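Local structure of 4'-phospho-dehydrooxetanocin synthase (Bacillus megaterium, 5UL3) at residues 434-443 / 448-459; 533-541 / 634-642. The protein catalyses the oxidative ring contraction of dAMP to an oxetane aldehyde in oxetanocin A biosynthesis, using cobalamin, a [4Fe-4S] cluster and S-adenosylmethionine. One frame throughout, in Å; residues are numbered along the deposited sequence. Where two conformers were deposited one is given.

How the contacts relate
Contact 1 (434-443 / 448-459) closes before contact 2 (533-541 / 634-642) opens along the chain, and their centres lie about 17 Å apart. Contact 1 belongs to the partial TIM barrel of the radical SAM domain, at strand 432-436 and helices 440-445 and 452-464. Contact 2 sets a later loop against helix 620-648. The two meet where Val533 packs on Ile456 and Leu459 of helix 452-464: its CG1 is 4.1 Å from Leu459 CD1. Strand 470-473 and helix 484-493 touch both contacts. Together they lead from Glu436, which binds S-adenosylmethionine, to helix 620-648, probably part of the C-terminal helix bundle.

Contact 1: residues 434-443 / 448-459; sequences GVESGSNQQL and KGTTSEQNIIAL. With EDO (1,2-ethanediol), chain X.
Lys448 reaches from its loop to Gly434 in strand 432-436, past Leu443 and Glu436. This holds for one of two modelled conformers. Its CB and CG lie against Leu443 CD2, with CG 3.8 Å away. The chain then bends at both chi2 and chi3, which turns CD and CE toward Glu436 CG. CE also nears Gly434 O. At the tip, NZ donates to Gly434 O at 3.0 Å, in the carbonyl plane and on a lone pair. The charged ends of Lys448 and Glu436 do not touch; water 2 lies between NZ and Glu436 OE1, with a weak bond to the lysine. Glu436 OE1 also accepts from O2 of an ethanediol.

Leu443 packs against the loop before helix 452-464. Its CD1 sits 3.5 Å from Thr450 O and close to Ser452 N, while CD2 faces Thr450 OG1. Two polar bonds fix the start of helix 452-464. Asn440 OD1 accepts from Ser452 N at 2.8 Å, a nearly straight bond (164°) in the carbonyl plane. Ser452 OG, anti to its own backbone N (chi1 -171°), donates to Gly438 O at 2.9 Å, from above that carbonyl plane. Water 1 joins Val435 O, Thr450 OG1 and Asn455 OD1, so three buried polar groups share one molecule.

Thr451 and Gln454 form a capping box at this helix start. The contact is the first part of a beta-alpha-beta crossover in the partial TIM barrel. It holds Glu436, which binds S-adenosylmethionine, and brings the Lys448 side chain near the iron-sulfur cluster, nearest atoms about 4 Å apart.

Contact 2: residues 533-541 / 634-642; sequences VYTIVSYML and REISHFLLK. With EDO (1,2-ethanediol), chain B; EDO (1,2-ethanediol), chain H; EDO (1,2-ethanediol), chain I; EDO (1,2-ethanediol), chain T.
The rings of Tyr534 and His638 form an offset stack, with centroids 4.3 Å apart and planes at 16°. Tyr534 CD2 lies over the centre of the imidazole, while His638 CG sits toward the rim of the phenol ring. His638 CB adds a CH-pi contact over the same tyrosine ring. At the edge of the imidazole, ND1 is hydrogen-bonded to an ethanediol O1, 2.7 Å away. Arg634 CD comes to the edge of the tyrosine ring.

The guanidinium of Arg634 is covered on both faces. Thr535 O stands over its centre on one side, 3.6 Å above the plane, and an ethanediol lies over the other. At its edge, NH1 donates to Val537 O at 2.8 Å, on a lone pair and nearly straight (167°). The same NH1 makes a weak bond to Tyr534 O. NE and NH2 both donate to another ethanediol, and water 6 links NH2 to Ser538 O. The in-plane bonds at its edge and the contacts on both faces limit its rotation.

Met540 bends at chi2 and chi3, which brings CE 3.6 Å from His638 CB and SD beside Arg634 NH1. Further along, Leu541 CD2 packs on Leu641 CB at 3.9 Å.

His638 NE2 is hydrogen-bonded to Glu494, which also forms a salt bridge with Lys642. Helix 620-648 lies here between the loop and helices 652-664 and 683-709, while the loop bonds through its backbone to Ile471 of strand 470-473 and Leu493 of helix 484-493.

Contact 1: residues 434-443 / 448-459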
loop_
_atom_site.group_PDB
_atom_site.type_symbol
_atom_site.label_atom_id
_atom_site.label_comp_id
_atom_site.label_asym_id
_atom_site.label_seq_id
_atom_site.Cartn_x
_atom_site.Cartn_y
_atom_site.Cartn_z
ATOM N N GLY A 434 5.003 -1.168 12.709
ATOM C CA GLY A 434 5.102 -2.616 12.651
ATOM C C GLY A 434 5.682 -3.239 13.909
ATOM O O GLY A 434 6.770 -3.820 13.879
ATOM N N VAL A 435 4.956 -3.114 15.025
ATOM C CA VAL A 435 5.374 -3.726 16.295
ATOM C C VAL A 435 5.495 -5.242 16.148
ATOM O O VAL A 435 6.541 -5.837 16.455
ATOM C CB VAL A 435 4.379 -3.344 17.410
ATOM C CG1 VAL A 435 4.584 -4.181 18.649
ATOM C CG2 VAL A 435 4.494 -1.853 17.747
ATOM N N GLU A 436 4.402 -5.885 15.731
ATOM C CA GLU A 436 4.252 -7.303 15.390
ATOM C C GLU A 436 4.262 -8.241 16.601
ATOM O O GLU A 436 3.609 -9.289 16.572
ATOM C CB GLU A 436 5.326 -7.751 14.369
ATOM C CG GLU A 436 5.351 -6.976 13.019
ATOM C CD GLU A 436 3.985 -6.598 12.450
ATOM O OE1 GLU A 436 3.896 -5.561 11.751
ATOM O OE2 GLU A 436 2.992 -7.313 12.667
ATOM N N SER A 437 4.964 -7.888 17.675
ATOM C CA SER A 437 4.999 -8.799 18.816
ATOM C C SER A 437 5.322 -8.034 20.090
ATOM O O SER A 437 5.960 -6.983 20.053
ATOM C CB SER A 437 6.037 -9.916 18.604
ATOM O OG SER A 437 6.114 -10.749 19.760
ATOM N N GLY A 438 4.886 -8.584 21.221
ATOM C CA GLY A 438 5.326 -8.104 22.515
ATOM C C GLY A 438 6.167 -9.096 23.286
ATOM O O GLY A 438 6.392 -8.890 24.486
ATOM N N SER A 439 6.630 -10.170 22.653
ATOM C CA SER A 439 7.416 -11.214 23.299
ATOM C C SER A 439 8.823 -11.189 22.722
ATOM O O SER A 439 8.994 -11.262 21.502
ATOM C CB SER A 439 6.768 -12.582 23.076
ATOM O OG SER A 439 7.742 -13.618 23.102
ATOM N N ASN A 440 9.836 -11.086 23.586
ATOM C CA ASN A 440 11.186 -10.909 23.049
ATOM C C ASN A 440 11.622 -12.110 22.208
ATOM O O ASN A 440 12.260 -11.939 21.160
ATOM C CB ASN A 440 12.168 -10.621 24.183
ATOM C CG ASN A 440 12.012 -9.208 24.713
ATOM O OD1 ASN A 440 11.640 -8.304 23.965
ATOM N ND2 ASN A 440 12.276 -9.014 26.003
ATOM N N GLN A 441 11.274 -13.326 22.635
ATOM C CA GLN A 441 11.567 -14.508 21.826
ATOM C C GLN A 441 10.867 -14.436 20.473
ATOM O O GLN A 441 11.476 -14.699 19.431
ATOM C CB GLN A 441 11.133 -15.778 22.560
ATOM C CG GLN A 441 11.975 -16.128 23.761
ATOM C CD GLN A 441 11.440 -17.347 24.497
ATOM O OE1 GLN A 441 10.420 -17.927 24.117
ATOM N NE2 GLN A 441 12.134 -17.739 25.563
ATOM N N GLN A 442 9.578 -14.088 20.471
ATOM C CA GLN A 442 8.839 -14.032 19.209
ATOM C C GLN A 442 9.362 -12.922 18.314
ATOM O O GLN A 442 9.492 -13.115 17.099
ATOM C CB GLN A 442 7.341 -13.856 19.476
ATOM C CG GLN A 442 6.451 -14.016 18.235
ATOM C CD GLN A 442 4.987 -13.791 18.571
ATOM O OE1 GLN A 442 4.661 -12.853 19.286
ATOM N NE2 GLN A 442 4.116 -14.670 18.101
ATOM N N LEU A 443 9.708 -11.767 18.894
ATOM C CA LEU A 443 10.320 -10.705 18.101
ATOM C C LEU A 443 11.580 -11.198 17.398
ATOM O O LEU A 443 11.856 -10.823 16.251
ATOM C CB LEU A 443 10.642 -9.502 18.989
ATOM C CG LEU A 443 9.410 -8.653 19.336
ATOM C CD1 LEU A 443 9.737 -7.712 20.482
ATOM C CD2 LEU A 443 8.942 -7.856 18.100
ATOM N N LYS A 448 12.683 -8.992 13.988
ATOM C CA LYS A 448 12.348 -7.575 14.113
ATOM C C LYS A 448 13.484 -6.746 14.694
ATOM O O LYS A 448 13.536 -5.533 14.452
ATOM C CB LYS A 448 11.094 -7.389 14.984
ATOM C CG LYS A 448 9.794 -7.949 14.410
ATOM C CD LYS A 448 9.411 -7.289 13.081
ATOM C CE LYS A 448 9.300 -5.779 13.196
ATOM N NZ LYS A 448 8.652 -5.202 11.977
ATOM N N GLY A 449 14.395 -7.360 15.452
ATOM C CA GLY A 449 15.518 -6.632 16.010
ATOM C C GLY A 449 15.191 -5.767 17.210
ATOM O O GLY A 449 16.086 -5.088 17.730
ATOM N N THR A 450 13.953 -5.785 17.680
ATOM C CA THR A 450 13.466 -4.924 18.743
ATOM C C THR A 450 13.191 -5.721 20.011
ATOM O O THR A 450 13.131 -6.961 20.014
ATOM C CB THR A 450 12.181 -4.208 18.288
ATOM O OG1 THR A 450 11.252 -5.196 17.833
ATOM C CG2 THR A 450 12.465 -3.229 17.166
ATOM N N THR A 451 12.990 -4.995 21.107
ATOM C CA THR A 451 12.510 -5.602 22.342
ATOM C C THR A 451 11.100 -5.119 22.649
ATOM O O THR A 451 10.633 -4.105 22.121
ATOM C CB THR A 451 13.413 -5.274 23.543
ATOM O OG1 THR A 451 13.336 -3.875 23.825
ATOM C CG2 THR A 451 14.861 -5.650 23.259
ATOM N N SER A 452 10.442 -5.866 23.535
ATOM C CA SER A 452 9.124 -5.483 24.028
ATOM C C SER A 452 9.140 -4.074 24.616
ATOM O O SER A 452 8.320 -3.224 24.249
ATOM C CB SER A 452 8.661 -6.501 25.074
ATOM O OG SER A 452 7.313 -6.271 25.411
ATOM N N GLU A 453 10.077 -3.797 25.532
ATOM C CA GLU A 453 10.090 -2.475 26.153
ATOM C C GLU A 453 10.375 -1.375 25.131
ATOM O O GLU A 453 9.826 -0.270 25.232
ATOM C CB GLU A 453 11.105 -2.425 27.297
ATOM C CG GLU A 453 10.893 -1.239 28.238
ATOM C CD GLU A 453 9.641 -1.383 29.110
ATOM O OE1 GLU A 453 9.196 -2.529 29.336
ATOM O OE2 GLU A 453 9.102 -0.347 29.569
ATOM N N GLN A 454 11.237 -1.652 24.146
ATOM C CA GLN A 454 11.510 -0.663 23.108
ATOM C C GLN A 454 10.246 -0.327 22.329
ATOM O O GLN A 454 10.023 0.831 21.960
ATOM C CB GLN A 454 12.582 -1.182 22.163
ATOM C CG GLN A 454 12.875 -0.341 20.931
ATOM C CD GLN A 454 13.940 -1.026 20.072
ATOM O OE1 GLN A 454 14.220 -2.200 20.280
ATOM N NE2 GLN A 454 14.512 -0.312 19.112
ATOM N N ASN A 455 9.413 -1.333 22.064
ATOM C CA ASN A 455 8.155 -1.075 21.365
ATOM C C ASN A 455 7.244 -0.175 22.193
ATOM O O ASN A 455 6.626 0.752 21.656
ATOM C CB ASN A 455 7.464 -2.399 21.050
ATOM C CG ASN A 455 8.095 -3.118 19.877
ATOM O OD1 ASN A 455 8.506 -2.496 18.910
ATOM N ND2 ASN A 455 8.153 -4.434 19.949
ATOM N N ILE A 456 7.135 -0.448 23.499
ATOM C CA ILE A 456 6.337 0.404 24.385
ATOM C C ILE A 456 6.796 1.855 24.281
ATOM O O ILE A 456 5.988 2.776 24.113
ATOM C CB ILE A 456 6.425 -0.100 25.836
ATOM C CG1 ILE A 456 5.702 -1.440 26.003
ATOM C CG2 ILE A 456 5.897 0.965 26.800
ATOM C CD1 ILE A 456 4.165 -1.339 25.835
ATOM N N ILE A 457 8.110 2.080 24.365
ATOM C CA ILE A 457 8.611 3.448 24.363
ATOM C C ILE A 457 8.359 4.127 23.018
ATOM O O ILE A 457 8.039 5.316 22.971
ATOM C CB ILE A 457 10.100 3.469 24.750
ATOM C CG1 ILE A 457 10.250 3.074 26.223
ATOM C CG2 ILE A 457 10.699 4.857 24.507
ATOM C CD1 ILE A 457 11.658 2.630 26.591
ATOM N N ALA A 458 8.503 3.395 21.907
ATOM C CA ALA A 458 8.206 3.993 20.611
ATOM C C ALA A 458 6.763 4.486 20.575
ATOM O O ALA A 458 6.490 5.589 20.094
ATOM C CB ALA A 458 8.454 2.995 19.475
ATOM N N LEU A 459 5.834 3.685 21.094
ATOM C CA LEU A 459 4.420 4.076 21.072
ATOM C C LEU A 459 4.173 5.279 21.969
ATOM O O LEU A 459 3.368 6.160 21.642
ATOM C CB LEU A 459 3.534 2.909 21.506
ATOM C CG LEU A 459 3.600 1.638 20.662
ATOM C CD1 LEU A 459 2.637 0.567 21.227
ATOM C CD2 LEU A 459 3.319 1.939 19.198
HETATM C C1 EDO X . 1.102 -7.491 9.690
HETATM O O1 EDO X . 1.033 -7.359 11.123
HETATM C C2 EDO X . 2.489 -7.121 9.159
HETATM O O2 EDO X . 2.790 -5.736 9.414
HETATM O O HOH W 1 8.991 -4.221 16.685
HETATM O O HOH W 2 6.160 -4.866 10.454
HETATM O O HOH W 3 13.843 -9.457 21.025
HETATM O O HOH W 4 11.965 -5.828 26.698
#

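Contact 2: residues 533-541 / 634-642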
loop_
_atom_site.group_PDB
_atom_site.type_symbol
_atom_site.label_atom_id
_atom_site.label_comp_id
_atom_site.label_asym_id
_atom_site.label_seq_id
_atom_site.Cartn_x
_atom_site.Cartn_y
_atom_site.Cartn_z
ATOM N N VAL A 533 -2.658 -1.175 25.153
ATOM C CA VAL A 533 -2.077 -1.207 23.814
ATOM C C VAL A 533 -2.997 -1.911 22.825
ATOM O O VAL A 533 -3.093 -1.505 21.661
ATOM C CB VAL A 533 -0.680 -1.866 23.852
ATOM C CG1 VAL A 533 -0.165 -2.111 22.430
ATOM C CG2 VAL A 533 0.295 -0.994 24.633
ATOM N N TYR A 534 -3.698 -2.970 23.255
ATOM C CA TYR A 534 -4.509 -3.705 22.285
ATOM C C TYR A 534 -5.562 -2.825 21.621
ATOM O O TYR A 534 -6.046 -3.183 20.543
ATOM C CB TYR A 534 -5.175 -4.942 22.911
ATOM C CG TYR A 534 -6.184 -4.702 24.019
ATOM C CD1 TYR A 534 -7.453 -4.191 23.748
ATOM C CD2 TYR A 534 -5.892 -5.069 25.331
ATOM C CE1 TYR A 534 -8.392 -3.995 24.778
ATOM C CE2 TYR A 534 -6.833 -4.886 26.368
ATOM C CZ TYR A 534 -8.067 -4.340 26.081
ATOM O OH TYR A 534 -8.978 -4.152 27.108
ATOM N N THR A 535 -5.886 -1.663 22.200
ATOM C CA THR A 535 -6.869 -0.788 21.564
ATOM C C THR A 535 -6.397 -0.236 20.218
ATOM O O THR A 535 -7.234 0.207 19.432
ATOM C CB THR A 535 -7.260 0.380 22.499
ATOM O OG1 THR A 535 -6.113 1.196 22.809
ATOM C CG2 THR A 535 -7.885 -0.136 23.802
ATOM N N ILE A 536 -5.099 -0.259 19.908
ATOM C CA ILE A 536 -4.628 0.250 18.619
ATOM C C ILE A 536 -4.121 -0.865 17.695
ATOM O O ILE A 536 -3.500 -0.573 16.658
ATOM C CB ILE A 536 -3.568 1.350 18.800
ATOM C CG1 ILE A 536 -2.333 0.796 19.520
ATOM C CG2 ILE A 536 -4.148 2.532 19.576
ATOM C CD1 ILE A 536 -1.105 1.678 19.364
ATOM N N VAL A 537 -4.398 -2.130 18.023
ATOM C CA VAL A 537 -4.009 -3.242 17.166
ATOM C C VAL A 537 -4.879 -3.238 15.923
ATOM O O VAL A 537 -6.105 -3.137 16.013
ATOM C CB VAL A 537 -4.124 -4.575 17.925
ATOM C CG1 VAL A 537 -4.078 -5.750 16.952
ATOM C CG2 VAL A 537 -2.992 -4.689 18.943
ATOM N N SER A 538 -4.236 -3.340 14.756
ATOM C CA SER A 538 -4.947 -3.269 13.484
ATOM C C SER A 538 -5.891 -4.451 13.301
ATOM O O SER A 538 -7.022 -4.284 12.827
ATOM C CB SER A 538 -3.936 -3.206 12.336
ATOM O OG SER A 538 -4.579 -3.259 11.078
ATOM N N TYR A 539 -5.449 -5.651 13.671
ATOM C CA TYR A 539 -6.229 -6.868 13.473
ATOM C C TYR A 539 -6.003 -7.755 14.685
ATOM O O TYR A 539 -4.882 -8.226 14.909
ATOM C CB TYR A 539 -5.823 -7.588 12.187
ATOM C CG TYR A 539 -6.704 -8.762 11.813
ATOM C CD1 TYR A 539 -6.540 -10.005 12.422
ATOM C CD2 TYR A 539 -7.680 -8.636 10.839
ATOM C CE1 TYR A 539 -7.324 -11.078 12.078
ATOM C CE2 TYR A 539 -8.481 -9.714 10.487
ATOM C CZ TYR A 539 -8.293 -10.932 11.107
ATOM O OH TYR A 539 -9.078 -12.008 10.761
ATOM N N MET A 540 -7.060 -7.983 15.452
ATOM C CA MET A 540 -6.943 -8.716 16.708
ATOM C C MET A 540 -6.800 -10.215 16.457
ATOM O O MET A 540 -7.400 -10.770 15.530
ATOM C CB MET A 540 -8.171 -8.461 17.578
ATOM C CG MET A 540 -8.366 -7.025 18.020
ATOM S SD MET A 540 -7.240 -6.541 19.325
ATOM C CE MET A 540 -7.929 -7.467 20.701
ATOM N N LEU A 541 -6.009 -10.872 17.318
ATOM C CA LEU A 541 -5.885 -12.326 17.340
ATOM C C LEU A 541 -5.325 -12.880 16.029
ATOM O O LEU A 541 -5.701 -13.970 15.595
ATOM C CB LEU A 541 -7.237 -12.975 17.669
ATOM C CG LEU A 541 -7.897 -12.463 18.957
ATOM C CD1 LEU A 541 -9.270 -13.103 19.134
ATOM C CD2 LEU A 541 -7.044 -12.720 20.188
ATOM N N ARG A 634 -13.824 -5.559 20.879
ATOM C CA ARG A 634 -12.370 -5.717 20.894
ATOM C C ARG A 634 -11.893 -6.183 22.259
ATOM O O ARG A 634 -11.028 -7.059 22.366
ATOM C CB ARG A 634 -11.703 -4.393 20.516
ATOM C CG ARG A 634 -10.177 -4.436 20.577
ATOM C CD ARG A 634 -9.603 -3.022 20.424
ATOM N NE ARG A 634 -9.861 -2.433 19.109
ATOM C CZ ARG A 634 -9.055 -2.558 18.057
ATOM N NH1 ARG A 634 -7.918 -3.271 18.137
ATOM N NH2 ARG A 634 -9.381 -1.960 16.922
ATOM N N GLU A 635 -12.441 -5.590 23.311
ATOM C CA GLU A 635 -12.116 -5.988 24.672
ATOM C C GLU A 635 -12.468 -7.456 24.910
ATOM O O GLU A 635 -11.649 -8.235 25.416
ATOM C CB GLU A 635 -12.875 -5.050 25.612
ATOM C CG GLU A 635 -12.589 -5.113 27.074
ATOM C CD GLU A 635 -13.342 -4.011 27.805
ATOM O OE1 GLU A 635 -12.952 -2.835 27.655
ATOM O OE2 GLU A 635 -14.351 -4.309 28.479
ATOM N N ILE A 636 -13.675 -7.863 24.509
ATOM C CA ILE A 636 -14.091 -9.254 24.689
ATOM C C ILE A 636 -13.189 -10.187 23.889
ATOM O O ILE A 636 -12.838 -11.280 24.350
ATOM C CB ILE A 636 -15.570 -9.437 24.295
ATOM C CG1 ILE A 636 -16.490 -8.608 25.197
ATOM C CG2 ILE A 636 -15.963 -10.911 24.348
ATOM C CD1 ILE A 636 -17.945 -8.555 24.662
ATOM N N SER A 637 -12.796 -9.768 22.682
ATOM C CA SER A 637 -11.915 -10.590 21.854
ATOM C C SER A 637 -10.524 -10.716 22.465
ATOM O O SER A 637 -9.904 -11.784 22.382
ATOM C CB SER A 637 -11.819 -10.005 20.442
ATOM O OG SER A 637 -13.086 -10.047 19.797
ATOM N N HIS A 638 -10.001 -9.639 23.057
ATOM C CA HIS A 638 -8.700 -9.751 23.711
ATOM C C HIS A 638 -8.762 -10.732 24.875
ATOM O O HIS A 638 -7.904 -11.613 25.018
ATOM C CB HIS A 638 -8.211 -8.396 24.217
ATOM C CG HIS A 638 -6.994 -8.514 25.082
ATOM N ND1 HIS A 638 -5.723 -8.616 24.557
ATOM C CD2 HIS A 638 -6.857 -8.622 26.426
ATOM C CE1 HIS A 638 -4.852 -8.757 25.544
ATOM N NE2 HIS A 638 -5.515 -8.767 26.688
ATOM N N PHE A 639 -9.762 -10.583 25.733
ATOM C CA PHE A 639 -9.762 -11.409 26.928
ATOM C C PHE A 639 -10.262 -12.817 26.663
ATOM O O PHE A 639 -10.079 -13.690 27.519
ATOM C CB PHE A 639 -10.552 -10.715 28.034
ATOM C CG PHE A 639 -9.810 -9.566 28.638
ATOM C CD1 PHE A 639 -8.678 -9.792 29.410
ATOM C CD2 PHE A 639 -10.202 -8.263 28.399
ATOM C CE1 PHE A 639 -7.959 -8.728 29.956
ATOM C CE2 PHE A 639 -9.486 -7.198 28.930
ATOM C CZ PHE A 639 -8.366 -7.426 29.709
ATOM N N LEU A 640 -10.837 -13.069 25.486
ATOM C CA LEU A 640 -11.061 -14.443 25.057
ATOM C C LEU A 640 -9.765 -15.241 25.093
ATOM O O LEU A 640 -9.711 -16.337 25.664
ATOM C CB LEU A 640 -11.644 -14.479 23.650
ATOM C CG LEU A 640 -11.505 -15.844 22.979
ATOM C CD1 LEU A 640 -12.488 -16.894 23.595
ATOM C CD2 LEU A 640 -11.683 -15.736 21.472
ATOM N N LEU A 641 -8.709 -14.712 24.464
ATOM C CA LEU A 641 -7.446 -15.440 24.444
ATOM C C LEU A 641 -6.854 -15.569 25.843
ATOM O O LEU A 641 -6.289 -16.614 26.190
ATOM C CB LEU A 641 -6.451 -14.767 23.502
ATOM C CG LEU A 641 -5.141 -15.533 23.361
ATOM C CD1 LEU A 641 -5.434 -16.988 23.025
ATOM C CD2 LEU A 641 -4.282 -14.885 22.270
ATOM N N LYS A 642 -6.965 -14.520 26.662
ATOM C CA LYS A 642 -6.480 -14.629 28.032
ATOM C C LYS A 642 -7.245 -15.713 28.783
ATOM O O LYS A 642 -6.655 -16.484 29.551
ATOM C CB LYS A 642 -6.593 -13.280 28.743
ATOM C CG LYS A 642 -5.844 -13.215 30.059
ATOM C CD LYS A 642 -5.913 -11.823 30.662
ATOM C CE LYS A 642 -4.775 -11.576 31.655
ATOM N NZ LYS A 642 -3.394 -11.426 31.055
HETATM C C1 EDO B . -11.137 -4.795 15.585
HETATM O O1 EDO B . -11.401 -5.232 16.931
HETATM C C2 EDO B . -9.726 -5.214 15.157
HETATM O O2 EDO B . -9.626 -6.649 15.068
HETATM C C1 EDO H . -4.972 -9.309 21.154
HETATM O O1 EDO H . -5.101 -8.172 22.018
HETATM C C2 EDO H . -4.212 -8.847 19.909
HETATM O O2 EDO H . -3.977 -9.977 19.078
HETATM C C1 EDO I . -10.090 -9.565 13.829
HETATM O O1 EDO I . -9.970 -9.846 15.226
HETATM C C2 EDO I . -11.456 -8.934 13.572
HETATM O O2 EDO I . -11.757 -7.993 14.611
HETATM C C1 EDO T . -12.774 0.195 18.461
HETATM O O1 EDO T . -11.722 -0.305 19.302
HETATM C C2 EDO T . -12.243 0.381 17.054
HETATM O O2 EDO T . -11.955 -0.904 16.513
HETATM O O HOH W 5 -10.777 -1.730 26.130
HETATM O O HOH W 6 -8.515 -2.141 14.117
#